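Local coordinates for protein fervidolysin (Fervidobacterium pennivorans, PDB 1R6V) that degrades keratin into peptides as a subtilisin-like serine protease, allowing its bacterium to grow on native feathers, at residues G27-G32 and V92-K97; G32-G37 and V65-N70; K49-K54 and D79-L84; K54-L59 and D246-A251; W271-T276 and Y479-P484. The protein carries 1 engineered substitution. One frame throughout, in Å; residues are numbered along the deposited sequence.

Contact 1. Residues G27-G32 and V92-K97; sequences GEYTEG and VEPSYK
Two backbone hydrogen bonds join the loop of Y29 to the chain around Y96. T30 N gives its hydrogen to S95 O at 2.9 Å, while K97 N reaches E28 O at 3.0 Å. Between them Y29 and Y96 form a single beta bridge, their CA atoms 4.1 Å apart. The bridge lies in the propeptide domain, beside strands 33-38 and 89-93. Three waters supplement it: one links T30 O to S95 N, another gathers T30 OG1, S95 OG and Y96 O, and a third bridges E28 OE1 and K97 O. S95 OG is also bonded to D246 N of the catalytic domain.

Apolar contact centres on P94. Y29 CB touches P94 CG at 3.8 Å, and the two side chains cross obliquely; P94 CG also sits over the rim of one face of the Y96 ring. The K97 chain folds back over the E28-Y29 peptide, bent at chi2 (-70°) and again at chi4; the first bend helps bring CE to 3.4 Å from Y29 O, and the second turns NZ to make a weak hydrogen bond to G27 O.

Contact 2. Residues G32-G37 and V65-N70; sequences GKILVG and VSIKLN
G32 O is gripped by two donors: L69 N at 2.9 Å, from above the carbonyl plane, and a water at 2.8 Å that also accepts from K68 NZ. L69 wraps its side chain against the same peptide, with CG 3.5 Å from G32 O and CD1 close to K33 N, while CD2 reaches toward I34 CG1. With an alanine in place of L69, the CG and CD1 cover of the G32-K33 peptide is gone, which would probably open a gap beside I34 CG1.

From here the strands run antiparallel, 156° between their directions, as the two central strands of the four-stranded propeptide sheet. I34 with I67 and V36 with V65 are hydrogen-bonded pairs; I67 N to I34 O, at 2.8 Å and 175°, is nearly straight. L35 with S66 between them and K33 with K68 beyond I34/I67 are the non-hydrogen-bonded pairs.

The face bearing I34, V36, V65 and I67 is apolar and packs on helix 41-51. I34 CG1 stands between its own N and carbonyl carbon (chi1 54°), which sets it 3.8 Å from I67 CB. V36 CG2 meets I67 CD1 at 3.8 Å, the chains crossing. On the face of K33, L35 and S66, which turns to helix 246-258 of the catalytic domain, L35 CD2 touches S66 CB at 3.9 Å and K33 NZ forms a salt bridge with D247 OD2.

Contact 3. Residues K49-K54 and D79-L84; sequences KAVNGK and DKIKAL
A50 CB and L84 CD1 meet at 3.6 Å, the closest apolar touch between the end of helix 41-51 and the turn that follows helix 74-81. A50 CB also lies 3.9 Å from K80 O, so the small methyl group sits against both backbone and side chain of the other segment. Beside it V51 CG1 touches I81 CG1 at 4.1 Å, the two branched side chains meeting at a slant. The same V51 methyl approaches K80 CB, but here the side chains lie alongside, pointing opposite ways. K80 contributes its aliphatic part: bent at chi2 (-81°), the chain runs by the carbonyl end of A50, with CD 3.5 Å from A50 O. The interface between these segments is therefore made by van der Waals contact, and it is small, 191 Å² counting both sides.

Backbone turns place these groups. Helix 41-51 closes in a Schellman motif with N52, of positive phi, as C-prime residue; G53 N reaches back to V48 O, and N52 N makes a weak bond to K49 O. On the other segment a type I turn from I81 to L84, closed by L84 N to I81 O at 3.0 Å, carries L84 round to face A50. Farther out, K82 NZ forms a 2.7 Å salt bridge with D79 OD1, approaching from above the carboxylate plane. D79 OD1 also accepts from Y524, and K82 NZ donates to G522 O.

The contact thus joins the C-terminal parts of two propeptide helices: 41-51 leads almost directly into strand 54-59, and the turn after 74-81 leads on to strand 89-93.

Contact 4. Residues K54-L59 and D246-A251; sequences KVVLEL and DDYVAA
Strand 54-59 passes over the first turns of helix 246-258 with 41° between their directions and 9.3 Å between their axes at closest approach, so side chains make the contact. L57 reaches down with CG anti to its backbone N (chi1 -178°), which brings CD2 to 3.3 Å from D247 O. That same methyl lies over one face of the Y248 ring, toward the rim, and 4.2 Å from A251 CB. Y248 itself starts out away from the strand, but its ring turns back until OH stands 4.0 Å from V56 CB, the tyrosine pointing across the valine.

L59 splits its two methyls over the next turn: CD1 touches A250 CB at 3.9 Å and CD2 touches A251 CB at 3.6 Å. A glycine in place of L59 would probably open a gap over A250 CB and leave A251 CB covered from this strand by L57 alone.

The strand is an outermost one of the propeptide's antiparallel sheet, paired with strand 64-68, whereas the helix belongs to the subtilisin-like catalytic domain. Beside this contact, L35 of strand 33-38 packs on D246 and D247, and A250 also packs against T276 of helix 275-286.

Contact 5. Residues W271-T276 and Y479-P484; sequences WGYSYT and YAKTGP
K481 lies across the ring of Y273 where the first beta-sandwich domain, by its edge strand 478-481, meets the loop leading into helix 275-286 of the catalytic domain. This is the tight part. K481 CD stands 3.7 Å from the ring centroid, only 10° off the normal, in a CH-pi contact, the lysine chain heading back along the tyrosine toward its root. Y273 CG is anti to its backbone N (chi1 -175°), which carries the phenol out to the strand, where its OH accepts a straight hydrogen bond of 3.0 Å from K481 N. Y273 CE2 lies over the centre of one face of the Y275 ring, and Y275 points across K481, its OH 3.5 Å from K481 CB. Just beyond the strand the contacts are still direct: Y275 CE2 approaches G483 CA at 3.9 Å, and Y275 OH donates to T482 O at 3.2 Å, from above the carbonyl plane.

The looser part is bridged by water. One water joins Y273 OH to K481 O and lies in the plane of the Y273 ring, at its edge; a second links the same hydroxyl to Y479 O. Y479 itself only brushes Y273, the CE1 atoms of the two rings 4.2 Å apart.

Contacts 1, 2 and 3 lie within the propeptide, while contacts 4 and 5 join the catalytic domain to the propeptide and to the first beta-sandwich domain. Contacts 1, 2 and 4 reach one antiparallel sheet, ordered 54-59, 64-68, 33-38, 89-93; the centres of contacts 2 and 4 are about 8 Å apart. Contact 3 joins the C-terminal ends of helices 41-51 and 74-81, its centre about 22 Å from that of contact 5. Along the chain, contacts 2 and 3 fall within the span of contact 1, which shares G32 with contact 2; contact 4 starts inside that span and closes far later, before contact 5. E93 bonds T276 and Y275, and Y96 N bonds D246 OD2, so the propeptide remains docked on the catalytic domain.

Contact 1. Residues G27-G32 and V92-K97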
# COMPACT_ATOMS: atom_id res chain seq x y z
N GLY A 27 2.82 17.49 -1.52
CA GLY A 27 1.57 17.42 -0.80
C GLY A 27 1.06 16.03 -0.50
O GLY A 27 0.02 15.87 0.14
N GLU A 28 1.78 15.00 -0.95
CA GLU A 28 1.33 13.63 -0.71
C GLU A 28 2.06 12.90 0.41
O GLU A 28 1.81 11.72 0.62
CB GLU A 28 1.43 12.81 -1.99
CG GLU A 28 0.33 13.06 -2.99
CD GLU A 28 -1.07 12.79 -2.43
OE1 GLU A 28 -1.20 12.02 -1.45
OE2 GLU A 28 -2.04 13.34 -2.99
N TYR A 29 2.95 13.58 1.13
CA TYR A 29 3.65 12.91 2.21
C TYR A 29 4.02 13.81 3.38
O TYR A 29 4.11 15.03 3.24
CB TYR A 29 4.89 12.18 1.66
CG TYR A 29 5.97 13.08 1.08
CD1 TYR A 29 6.99 13.57 1.88
CD2 TYR A 29 5.95 13.44 -0.27
CE1 TYR A 29 7.98 14.41 1.37
CE2 TYR A 29 6.95 14.28 -0.80
CZ TYR A 29 7.96 14.76 0.03
OH TYR A 29 8.94 15.60 -0.46
N THR A 30 4.20 13.20 4.54
CA THR A 30 4.55 13.92 5.75
C THR A 30 6.03 14.26 5.71
O THR A 30 6.87 13.41 5.47
CB THR A 30 4.26 13.08 6.99
OG1 THR A 30 2.86 12.78 7.01
CG2 THR A 30 4.64 13.84 8.26
N GLU A 31 6.36 15.52 5.97
CA GLU A 31 7.74 15.95 5.95
C GLU A 31 8.50 15.60 7.23
O GLU A 31 7.89 15.32 8.27
CB GLU A 31 7.79 17.47 5.72
CG GLU A 31 9.18 18.02 5.46
CD GLU A 31 9.81 17.43 4.21
OE1 GLU A 31 9.53 17.91 3.09
OE2 GLU A 31 10.59 16.47 4.36
N GLY A 32 9.83 15.57 7.12
CA GLY A 32 10.70 15.32 8.26
C GLY A 32 10.87 13.94 8.85
O GLY A 32 11.38 13.82 9.96
N VAL A 92 13.56 2.87 1.43
CA VAL A 92 13.49 4.07 2.25
C VAL A 92 12.33 4.84 1.66
O VAL A 92 12.36 5.15 0.48
CB VAL A 92 14.75 4.95 2.13
CG1 VAL A 92 14.60 6.18 3.04
CG2 VAL A 92 15.98 4.15 2.54
N GLU A 93 11.32 5.16 2.46
CA GLU A 93 10.17 5.89 1.92
C GLU A 93 9.60 6.84 2.97
O GLU A 93 9.90 6.71 4.14
CB GLU A 93 9.08 4.87 1.53
CG GLU A 93 8.54 4.11 2.74
CD GLU A 93 7.54 3.01 2.37
OE1 GLU A 93 7.07 2.33 3.29
OE2 GLU A 93 7.24 2.84 1.17
N PRO A 94 8.76 7.81 2.56
CA PRO A 94 8.19 8.71 3.56
C PRO A 94 6.90 8.05 4.08
O PRO A 94 6.51 6.97 3.62
CB PRO A 94 7.86 9.96 2.74
CG PRO A 94 7.41 9.36 1.44
CD PRO A 94 8.46 8.28 1.19
N SER A 95 6.26 8.67 5.07
CA SER A 95 4.97 8.20 5.54
C SER A 95 4.07 9.05 4.65
O SER A 95 4.24 10.28 4.57
CB SER A 95 4.73 8.57 7.00
OG SER A 95 3.37 8.40 7.36
N TYR A 96 3.13 8.42 3.96
CA TYR A 96 2.26 9.17 3.07
C TYR A 96 1.02 9.75 3.74
O TYR A 96 0.62 9.33 4.82
CB TYR A 96 1.86 8.29 1.90
CG TYR A 96 3.04 7.95 1.01
CD1 TYR A 96 3.74 6.75 1.18
CD2 TYR A 96 3.46 8.82 0.01
CE1 TYR A 96 4.84 6.44 0.38
CE2 TYR A 96 4.56 8.51 -0.81
CZ TYR A 96 5.24 7.31 -0.61
OH TYR A 96 6.33 6.98 -1.38
N LYS A 97 0.42 10.75 3.09
CA LYS A 97 -0.78 11.37 3.62
C LYS A 97 -1.97 10.41 3.49
O LYS A 97 -2.12 9.75 2.46
CB LYS A 97 -1.10 12.66 2.85
CG LYS A 97 -0.05 13.76 2.96
CD LYS A 97 0.00 14.37 4.35
CE LYS A 97 0.98 15.52 4.41
NZ LYS A 97 0.69 16.54 3.36
O HOH W 1 -0.78 9.61 -0.02
O HOH W 2 7.41 10.98 6.18
O HOH W 3 1.68 10.35 7.00

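Contact 2. Residues G32-G37 and V65-N70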
# COMPACT_ATOMS: atom_id res chain seq x y z
N GLY A 32 9.83 15.57 7.12
CA GLY A 32 10.70 15.32 8.26
C GLY A 32 10.87 13.94 8.85
O GLY A 32 11.38 13.82 9.96
N LYS A 33 10.45 12.90 8.13
CA LYS A 33 10.58 11.55 8.64
C LYS A 33 10.70 10.55 7.50
O LYS A 33 10.11 10.74 6.44
CB LYS A 33 9.34 11.19 9.47
CG LYS A 33 9.29 9.72 9.90
CD LYS A 33 7.94 9.35 10.51
CE LYS A 33 7.80 9.87 11.93
NZ LYS A 33 6.57 9.30 12.56
N ILE A 34 11.49 9.50 7.72
CA ILE A 34 11.62 8.44 6.72
C ILE A 34 11.40 7.08 7.37
O ILE A 34 11.69 6.88 8.55
CB ILE A 34 13.01 8.41 6.02
CG1 ILE A 34 14.15 8.35 7.05
CG2 ILE A 34 13.14 9.62 5.11
CD1 ILE A 34 15.56 8.20 6.36
N LEU A 35 10.84 6.15 6.59
CA LEU A 35 10.59 4.80 7.08
C LEU A 35 11.59 3.94 6.35
O LEU A 35 11.67 3.99 5.12
CB LEU A 35 9.17 4.32 6.74
CG LEU A 35 7.99 5.24 7.11
CD1 LEU A 35 6.73 4.40 7.20
CD2 LEU A 35 8.24 5.99 8.38
N VAL A 36 12.37 3.16 7.09
CA VAL A 36 13.40 2.32 6.49
C VAL A 36 13.11 0.84 6.67
O VAL A 36 13.04 0.35 7.79
CB VAL A 36 14.80 2.64 7.10
CG1 VAL A 36 15.87 1.77 6.44
CG2 VAL A 36 15.13 4.14 6.89
N GLY A 37 12.92 0.15 5.55
CA GLY A 37 12.69 -1.28 5.56
C GLY A 37 14.07 -1.85 5.38
O GLY A 37 14.77 -1.51 4.42
N VAL A 65 12.22 0.60 10.61
CA VAL A 65 12.65 1.57 11.61
C VAL A 65 12.20 2.91 11.05
O VAL A 65 12.42 3.18 9.86
CB VAL A 65 14.19 1.65 11.74
CG1 VAL A 65 14.56 2.80 12.67
CG2 VAL A 65 14.76 0.34 12.29
N SER A 66 11.56 3.74 11.86
CA SER A 66 11.13 5.06 11.40
C SER A 66 12.16 6.03 11.99
O SER A 66 12.52 5.92 13.16
CB SER A 66 9.73 5.39 11.92
OG SER A 66 9.72 5.47 13.33
N ILE A 67 12.65 6.94 11.16
CA ILE A 67 13.68 7.90 11.56
C ILE A 67 13.23 9.35 11.41
O ILE A 67 12.85 9.77 10.33
CB ILE A 67 14.95 7.72 10.71
CG1 ILE A 67 15.45 6.28 10.81
CG2 ILE A 67 16.04 8.74 11.13
CD1 ILE A 67 16.63 5.96 9.89
N LYS A 68 13.28 10.10 12.51
CA LYS A 68 12.92 11.51 12.46
C LYS A 68 14.17 12.24 11.94
O LYS A 68 15.28 11.95 12.39
CB LYS A 68 12.57 11.99 13.87
CG LYS A 68 11.64 13.17 13.88
CD LYS A 68 11.43 13.68 15.29
CE LYS A 68 10.25 14.62 15.31
NZ LYS A 68 10.31 15.56 14.15
N LEU A 69 13.98 13.17 11.02
CA LEU A 69 15.09 13.89 10.38
C LEU A 69 15.75 15.09 11.07
O LEU A 69 16.83 15.52 10.67
CB LEU A 69 14.68 14.31 8.97
CG LEU A 69 14.24 13.14 8.08
CD1 LEU A 69 13.83 13.67 6.71
CD2 LEU A 69 15.38 12.15 7.94
N ASN A 70 15.10 15.66 12.07
CA ASN A 70 15.69 16.80 12.78
C ASN A 70 16.28 17.89 11.88
O ASN A 70 17.50 17.93 11.67
CB ASN A 70 16.79 16.34 13.74
CG ASN A 70 16.37 15.17 14.62
OD1 ASN A 70 15.19 15.01 14.96
ND2 ASN A 70 17.35 14.36 15.00
O HOH W 4 11.87 16.03 11.61

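Contact 3. Residues K49-K54 and D79-L84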
# COMPACT_ATOMS: atom_id res chain seq x y z
N LYS A 49 23.26 7.90 10.96
CA LYS A 49 24.41 8.79 11.01
C LYS A 49 24.47 9.73 9.82
O LYS A 49 24.77 10.92 9.97
CB LYS A 49 25.70 7.97 11.09
CG LYS A 49 25.74 7.09 12.32
CD LYS A 49 27.00 6.27 12.35
CE LYS A 49 26.96 5.26 13.48
NZ LYS A 49 28.15 4.36 13.41
N ALA A 50 24.15 9.23 8.63
CA ALA A 50 24.20 10.07 7.43
C ALA A 50 23.22 11.24 7.50
O ALA A 50 23.51 12.33 7.02
CB ALA A 50 23.93 9.23 6.19
N VAL A 51 22.06 11.03 8.10
CA VAL A 51 21.09 12.12 8.19
C VAL A 51 21.07 12.69 9.60
O VAL A 51 20.37 13.67 9.88
CB VAL A 51 19.66 11.63 7.79
CG1 VAL A 51 19.71 10.94 6.44
CG2 VAL A 51 19.10 10.69 8.84
N ASN A 52 21.89 12.11 10.48
CA ASN A 52 21.96 12.51 11.88
C ASN A 52 20.54 12.60 12.42
O ASN A 52 20.13 13.62 12.98
CB ASN A 52 22.66 13.86 12.04
CG ASN A 52 22.92 14.20 13.49
OD1 ASN A 52 23.14 13.30 14.31
ND2 ASN A 52 22.91 15.48 13.82
N GLY A 53 19.79 11.52 12.24
CA GLY A 53 18.42 11.51 12.69
C GLY A 53 18.24 10.78 14.00
O GLY A 53 19.20 10.40 14.66
N LYS A 54 16.98 10.59 14.38
CA LYS A 54 16.67 9.89 15.60
C LYS A 54 15.63 8.83 15.33
O LYS A 54 14.59 9.11 14.73
CB LYS A 54 16.13 10.85 16.67
CG LYS A 54 15.77 10.12 17.95
CD LYS A 54 15.19 11.04 18.98
CE LYS A 54 13.90 11.68 18.51
NZ LYS A 54 13.22 12.37 19.65
N ASP A 79 19.09 12.60 -0.52
CA ASP A 79 20.38 13.00 -1.07
C ASP A 79 21.54 12.48 -0.24
O ASP A 79 22.60 12.16 -0.78
CB ASP A 79 20.49 14.53 -1.19
CG ASP A 79 19.59 15.09 -2.28
OD1 ASP A 79 19.34 14.40 -3.29
OD2 ASP A 79 19.14 16.25 -2.13
N LYS A 80 21.35 12.41 1.08
CA LYS A 80 22.40 11.91 1.97
C LYS A 80 22.54 10.39 1.95
O LYS A 80 23.57 9.85 2.35
CB LYS A 80 22.10 12.32 3.42
CG LYS A 80 22.31 13.79 3.72
CD LYS A 80 23.77 14.08 3.96
CE LYS A 80 23.96 15.49 4.50
NZ LYS A 80 25.33 15.68 5.05
N ILE A 81 21.49 9.71 1.48
CA ILE A 81 21.45 8.26 1.46
C ILE A 81 21.77 7.61 0.11
O ILE A 81 22.41 6.57 0.07
CB ILE A 81 20.03 7.76 1.87
CG1 ILE A 81 19.66 8.27 3.27
CG2 ILE A 81 19.97 6.23 1.82
CD1 ILE A 81 18.19 8.05 3.65
N LYS A 82 21.33 8.26 -0.96
CA LYS A 82 21.47 7.74 -2.31
C LYS A 82 22.84 7.31 -2.78
O LYS A 82 22.95 6.46 -3.67
CB LYS A 82 20.87 8.72 -3.32
CG LYS A 82 21.75 9.91 -3.65
CD LYS A 82 20.93 10.97 -4.37
CE LYS A 82 21.80 12.17 -4.72
NZ LYS A 82 21.00 13.34 -5.19
N ALA A 83 23.89 7.88 -2.20
CA ALA A 83 25.23 7.52 -2.62
C ALA A 83 26.01 6.76 -1.54
O ALA A 83 27.23 6.64 -1.63
CB ALA A 83 26.01 8.79 -3.04
N LEU A 84 25.30 6.24 -0.53
CA LEU A 84 25.97 5.51 0.56
C LEU A 84 26.37 4.08 0.24
O LEU A 84 27.19 3.50 0.95
CB LEU A 84 25.10 5.50 1.81
CG LEU A 84 24.82 6.86 2.46
CD1 LEU A 84 23.94 6.66 3.69
CD2 LEU A 84 26.14 7.52 2.84

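Contact 4. Residues K54-L59 and D246-A251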
# COMPACT_ATOMS: atom_id res chain seq x y z
N LYS A 54 16.98 10.59 14.38
CA LYS A 54 16.67 9.89 15.60
C LYS A 54 15.63 8.83 15.33
O LYS A 54 14.59 9.11 14.73
CB LYS A 54 16.13 10.85 16.67
CG LYS A 54 15.77 10.12 17.95
CD LYS A 54 15.19 11.04 18.98
CE LYS A 54 13.90 11.68 18.51
NZ LYS A 54 13.22 12.37 19.65
N VAL A 55 15.92 7.61 15.77
CA VAL A 55 14.99 6.50 15.62
C VAL A 55 13.84 6.75 16.58
O VAL A 55 14.07 6.95 17.77
CB VAL A 55 15.67 5.16 15.98
CG1 VAL A 55 14.64 4.04 16.02
CG2 VAL A 55 16.76 4.85 14.98
N VAL A 56 12.60 6.74 16.08
CA VAL A 56 11.44 6.96 16.94
C VAL A 56 10.53 5.74 17.04
O VAL A 56 9.69 5.68 17.93
CB VAL A 56 10.59 8.16 16.44
CG1 VAL A 56 11.36 9.46 16.65
CG2 VAL A 56 10.26 7.98 14.98
N LEU A 57 10.71 4.78 16.15
CA LEU A 57 9.89 3.57 16.18
C LEU A 57 10.67 2.43 15.57
O LEU A 57 11.32 2.59 14.53
CB LEU A 57 8.60 3.76 15.37
CG LEU A 57 7.61 2.60 15.33
CD1 LEU A 57 7.03 2.31 16.71
CD2 LEU A 57 6.49 2.97 14.37
N GLU A 58 10.64 1.29 16.24
CA GLU A 58 11.28 0.09 15.75
C GLU A 58 10.18 -0.96 15.65
O GLU A 58 9.45 -1.19 16.62
CB GLU A 58 12.34 -0.41 16.73
CG GLU A 58 13.51 0.54 16.87
CD GLU A 58 14.84 -0.10 16.48
OE1 GLU A 58 15.87 0.30 17.07
OE2 GLU A 58 14.88 -0.99 15.60
N LEU A 59 10.06 -1.58 14.48
CA LEU A 59 9.05 -2.60 14.24
C LEU A 59 9.75 -3.82 13.68
O LEU A 59 9.68 -4.09 12.50
CB LEU A 59 8.02 -2.09 13.23
CG LEU A 59 7.13 -0.98 13.77
CD1 LEU A 59 6.26 -0.45 12.65
CD2 LEU A 59 6.28 -1.52 14.93
N ASP A 246 2.04 6.31 8.53
CA ASP A 246 2.08 4.93 8.06
C ASP A 246 2.88 4.03 8.99
O ASP A 246 2.57 2.84 9.15
CB ASP A 246 2.67 4.87 6.65
CG ASP A 246 1.76 5.45 5.58
OD1 ASP A 246 0.54 5.60 5.82
OD2 ASP A 246 2.27 5.73 4.48
N ASP A 247 3.92 4.60 9.62
CA ASP A 247 4.73 3.83 10.55
C ASP A 247 3.94 3.47 11.81
O ASP A 247 3.99 2.33 12.25
CB ASP A 247 6.04 4.59 10.89
CG ASP A 247 5.82 6.03 11.33
OD1 ASP A 247 4.74 6.61 11.05
OD2 ASP A 247 6.74 6.61 11.95
N TYR A 248 3.20 4.41 12.39
CA TYR A 248 2.45 4.07 13.59
C TYR A 248 1.24 3.18 13.28
O TYR A 248 0.85 2.37 14.12
CB TYR A 248 2.04 5.33 14.37
CG TYR A 248 3.24 6.00 15.04
CD1 TYR A 248 3.87 7.10 14.46
CD2 TYR A 248 3.76 5.50 16.23
CE1 TYR A 248 5.00 7.68 15.05
CE2 TYR A 248 4.89 6.07 16.83
CZ TYR A 248 5.50 7.15 16.24
OH TYR A 248 6.62 7.71 16.82
N VAL A 249 0.66 3.32 12.10
CA VAL A 249 -0.45 2.43 11.72
C VAL A 249 0.11 1.00 11.62
O VAL A 249 -0.50 0.05 12.12
CB VAL A 249 -1.07 2.83 10.36
CG1 VAL A 249 -2.06 1.74 9.90
CG2 VAL A 249 -1.83 4.17 10.52
N ALA A 250 1.27 0.84 10.98
CA ALA A 250 1.89 -0.48 10.89
C ALA A 250 2.09 -1.05 12.31
O ALA A 250 1.83 -2.23 12.57
CB ALA A 250 3.24 -0.41 10.13
N ALA A 251 2.57 -0.21 13.23
CA ALA A 251 2.77 -0.66 14.62
C ALA A 251 1.44 -1.12 15.21
O ALA A 251 1.39 -2.12 15.91
CB ALA A 251 3.33 0.47 15.47

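Contact 5. Residues W271-T276 and Y479-P484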
# COMPACT_ATOMS: atom_id res chain seq x y z
N TRP A 271 -3.31 8.18 -1.61
CA TRP A 271 -2.68 7.86 -2.89
C TRP A 271 -1.38 7.03 -2.80
O TRP A 271 -1.13 6.14 -3.62
CB TRP A 271 -2.38 9.17 -3.64
CG TRP A 271 -1.39 9.01 -4.77
CD1 TRP A 271 -1.64 8.60 -6.04
CD2 TRP A 271 0.04 9.19 -4.68
NE1 TRP A 271 -0.47 8.51 -6.75
CE2 TRP A 271 0.57 8.87 -5.95
CE3 TRP A 271 0.91 9.59 -3.67
CZ2 TRP A 271 1.95 8.93 -6.22
CZ3 TRP A 271 2.28 9.65 -3.94
CH2 TRP A 271 2.78 9.32 -5.20
N GLY A 272 -0.57 7.33 -1.79
CA GLY A 272 0.73 6.67 -1.68
C GLY A 272 0.84 5.17 -1.54
O GLY A 272 0.23 4.59 -0.65
N TYR A 273 1.62 4.54 -2.43
CA TYR A 273 1.85 3.10 -2.34
C TYR A 273 2.96 3.00 -1.32
O TYR A 273 4.08 3.47 -1.55
CB TYR A 273 2.39 2.53 -3.66
CG TYR A 273 2.53 1.02 -3.67
CD1 TYR A 273 1.55 0.21 -4.22
CD2 TYR A 273 3.68 0.40 -3.15
CE1 TYR A 273 1.70 -1.16 -4.28
CE2 TYR A 273 3.83 -0.99 -3.21
CZ TYR A 273 2.83 -1.76 -3.78
OH TYR A 273 2.98 -3.12 -3.89
N SER A 274 2.67 2.38 -0.18
CA SER A 274 3.66 2.26 0.88
C SER A 274 4.15 0.83 1.01
O SER A 274 3.35 -0.09 1.14
CB SER A 274 3.03 2.70 2.21
OG SER A 274 3.79 2.31 3.34
N TYR A 275 5.47 0.65 0.95
CA TYR A 275 6.00 -0.70 1.11
C TYR A 275 5.82 -1.16 2.54
O TYR A 275 5.65 -2.35 2.83
CB TYR A 275 7.46 -0.77 0.72
CG TYR A 275 7.64 -0.79 -0.78
CD1 TYR A 275 7.68 0.39 -1.51
CD2 TYR A 275 7.75 -2.01 -1.46
CE1 TYR A 275 7.83 0.36 -2.90
CE2 TYR A 275 7.90 -2.04 -2.85
CZ TYR A 275 7.94 -0.84 -3.55
OH TYR A 275 8.14 -0.86 -4.91
N THR A 276 5.89 -0.20 3.46
CA THR A 276 5.71 -0.50 4.87
C THR A 276 4.28 -0.97 5.14
O THR A 276 4.07 -1.97 5.83
CB THR A 276 6.00 0.73 5.73
OG1 THR A 276 7.38 1.06 5.59
CG2 THR A 276 5.72 0.45 7.23
N TYR A 479 -2.91 -5.39 -8.35
CA TYR A 479 -1.74 -4.60 -8.70
C TYR A 479 -0.75 -4.60 -7.55
O TYR A 479 -1.14 -4.59 -6.39
CB TYR A 479 -2.17 -3.17 -9.01
CG TYR A 479 -1.03 -2.18 -9.21
CD1 TYR A 479 -0.44 -1.54 -8.12
CD2 TYR A 479 -0.56 -1.89 -10.48
CE1 TYR A 479 0.61 -0.62 -8.30
CE2 TYR A 479 0.49 -0.97 -10.67
CZ TYR A 479 1.06 -0.35 -9.58
OH TYR A 479 2.10 0.54 -9.77
N ALA A 480 0.54 -4.63 -7.88
CA ALA A 480 1.59 -4.58 -6.87
C ALA A 480 2.90 -4.19 -7.55
O ALA A 480 3.07 -4.37 -8.75
CB ALA A 480 1.76 -5.92 -6.18
N LYS A 481 3.82 -3.65 -6.77
CA LYS A 481 5.11 -3.25 -7.31
C LYS A 481 6.19 -4.18 -6.75
O LYS A 481 6.14 -4.56 -5.58
CB LYS A 481 5.39 -1.82 -6.90
CG LYS A 481 4.29 -0.87 -7.34
CD LYS A 481 4.51 0.54 -6.83
CE LYS A 481 5.45 1.31 -7.72
NZ LYS A 481 5.55 2.74 -7.28
N THR A 482 7.17 -4.55 -7.57
CA THR A 482 8.21 -5.44 -7.06
C THR A 482 9.06 -4.73 -6.02
O THR A 482 9.31 -3.53 -6.12
CB THR A 482 9.13 -5.98 -8.18
OG1 THR A 482 9.78 -4.89 -8.84
CG2 THR A 482 8.31 -6.80 -9.21
N GLY A 483 9.50 -5.49 -5.02
CA GLY A 483 10.34 -4.93 -3.98
C GLY A 483 11.81 -5.06 -4.37
O GLY A 483 12.12 -5.41 -5.52
N PRO A 484 12.74 -4.79 -3.44
CA PRO A 484 14.17 -4.89 -3.74
C PRO A 484 14.64 -6.23 -4.30
O PRO A 484 15.67 -6.29 -4.98
CB PRO A 484 14.82 -4.56 -2.40
CG PRO A 484 13.82 -5.05 -1.40
CD PRO A 484 12.52 -4.55 -2.00
O HOH W 5 5.04 -4.47 -3.11
O HOH W 6 0.12 -4.18 -3.91